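Local atomic coordinates of uncharacterized protein (Bacteroides ovatus, PDB entry 4FXT), a protein that is of unknown function, a DUF3823-family protein from a gut bacterium whose all-beta chain joins a transthyretin-related N-terminal domain to an E-set-related C-terminal domain. Residues R101-A106 and C192-I197. Sequence-based numbering, arbitrary orientation.
Sequences RNVSFA and CYSQSI
Phe105 and Ile197 meet because each turns its side chain beside its own backbone N: CG of Phe105 lies anti to its carbonyl carbon (chi1 -56°), as does CG1 of Ile197 (chi1 -59°), whose chain then runs on extended to CD1. That methyl reaches the rim of the Phe105 ring near the ring plane, CD1 lying 3.7 Å from Phe105 CE2, while Ile197 CB sits 3.8 Å from Phe105 CD2. The same CD1 lies 3.6 Å from Val103 O, with Val103 CG1 farther off at 4.3 Å. Two residues before Phe105 on strand 98-108, Val103 spreads both methyls over the CB of Ser194, and the nearer, CG2, is 3.6 Å from that carbon. Ser194 OG is engaged by the backbone N of Val181, and Val103 is met mainly by CB. Phe105 also packs on Ala179 and Val181 of strand 176-185 and on Ile112 and Ala114 of strand 111-120. A leucine here, lacking the ring, would probably leave a gap beside Ile197 CD1 and weaken the packing on Val181 and Ala179. The contact joins the outermost strands, within this chain, of two antiparallel sheets of the E-set-related domain, Ser194 lying where strand 192-200 is interrupted, consistent with an immunoglobulin-like beta sandwich. Between these two segments van der Waals packing of methyls, a ring edge, a serine CB and one carbonyl oxygen carries the contact, without a polar bond.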
# COMPACT_ATOMS: atom_id res chain seq x y z
N ARG A 101 2.60 -2.56 -9.83
CA ARG A 101 4.06 -2.86 -9.85
C ARG A 101 4.84 -2.09 -10.95
O ARG A 101 4.27 -1.44 -11.84
CB ARG A 101 4.37 -4.36 -10.04
CG ARG A 101 4.18 -4.88 -11.47
CD ARG A 101 4.45 -6.36 -11.52
NE ARG A 101 3.41 -7.12 -10.82
CZ ARG A 101 3.62 -8.28 -10.21
NH1 ARG A 101 4.85 -8.78 -10.10
NH2 ARG A 101 2.60 -8.93 -9.64
N ASN A 102 6.18 -2.22 -10.88
CA ASN A 102 7.18 -1.71 -11.82
C ASN A 102 6.89 -0.22 -12.11
O ASN A 102 6.73 0.21 -13.26
CB ASN A 102 7.16 -2.56 -13.08
CG ASN A 102 7.22 -4.08 -12.81
OD1 ASN A 102 7.46 -4.56 -11.69
ND2 ASN A 102 6.88 -4.87 -13.83
N VAL A 103 6.86 0.55 -11.02
CA VAL A 103 6.52 1.97 -11.01
C VAL A 103 7.78 2.83 -11.00
O VAL A 103 8.68 2.61 -10.21
CB VAL A 103 5.62 2.26 -9.78
CG1 VAL A 103 5.26 3.73 -9.70
CG2 VAL A 103 4.36 1.40 -9.83
N SER A 104 7.84 3.81 -11.90
CA SER A 104 8.93 4.75 -12.08
C SER A 104 8.39 6.12 -12.41
O SER A 104 7.33 6.24 -13.02
CB SER A 104 9.90 4.28 -13.16
OG SER A 104 9.21 4.06 -14.37
N PHE A 105 9.10 7.17 -11.96
CA PHE A 105 8.71 8.56 -12.18
C PHE A 105 9.89 9.38 -12.67
O PHE A 105 11.05 9.08 -12.33
CB PHE A 105 8.15 9.18 -10.91
CG PHE A 105 6.99 8.47 -10.28
CD1 PHE A 105 5.69 8.70 -10.71
CD2 PHE A 105 7.19 7.58 -9.23
CE1 PHE A 105 4.61 8.04 -10.11
CE2 PHE A 105 6.11 6.91 -8.64
CZ PHE A 105 4.82 7.15 -9.08
N ALA A 106 9.59 10.42 -13.48
CA ALA A 106 10.60 11.32 -14.01
C ALA A 106 10.04 12.70 -14.24
O ALA A 106 8.91 12.84 -14.68
CB ALA A 106 11.15 10.77 -15.32
N CYS A 192 -5.08 0.69 -3.37
CA CYS A 192 -3.85 -0.05 -3.27
C CYS A 192 -2.80 0.74 -4.00
O CYS A 192 -3.05 1.19 -5.13
CB CYS A 192 -3.97 -1.48 -3.78
SG CYS A 192 -2.39 -2.39 -3.73
N TYR A 193 -1.66 0.98 -3.37
CA TYR A 193 -0.66 1.87 -3.93
C TYR A 193 0.67 1.22 -4.22
O TYR A 193 1.05 0.17 -3.70
CB TYR A 193 -0.38 3.01 -2.94
CG TYR A 193 -1.56 3.86 -2.53
CD1 TYR A 193 -2.38 3.49 -1.46
CD2 TYR A 193 -1.81 5.09 -3.15
CE1 TYR A 193 -3.45 4.29 -1.06
CE2 TYR A 193 -2.88 5.89 -2.76
CZ TYR A 193 -3.68 5.50 -1.70
OH TYR A 193 -4.71 6.32 -1.32
N SER A 194 1.42 1.95 -5.05
CA SER A 194 2.82 1.74 -5.37
C SER A 194 3.62 2.24 -4.21
O SER A 194 3.06 2.82 -3.28
CB SER A 194 3.16 2.48 -6.65
OG SER A 194 3.07 3.87 -6.40
N GLN A 195 4.94 2.14 -4.30
CA GLN A 195 5.74 2.71 -3.25
C GLN A 195 5.77 4.24 -3.43
O GLN A 195 5.59 4.71 -4.56
CB GLN A 195 7.15 2.09 -3.23
CG GLN A 195 7.15 0.68 -2.61
CD GLN A 195 6.70 0.60 -1.13
OE1 GLN A 195 7.15 1.38 -0.26
NE2 GLN A 195 5.84 -0.39 -0.81
N SER A 196 5.89 5.01 -2.30
CA SER A 196 6.03 6.47 -2.37
C SER A 196 7.48 6.75 -2.74
O SER A 196 8.36 6.39 -1.98
CB SER A 196 5.62 7.13 -1.07
OG SER A 196 5.77 8.53 -1.17
N ILE A 197 7.70 7.24 -3.97
CA ILE A 197 9.02 7.43 -4.57
C ILE A 197 9.38 8.91 -4.66
O ILE A 197 8.62 9.72 -5.21
CB ILE A 197 9.01 6.78 -6.00
CG1 ILE A 197 8.69 5.27 -5.88
CG2 ILE A 197 10.35 7.04 -6.73
CD1 ILE A 197 8.56 4.58 -7.15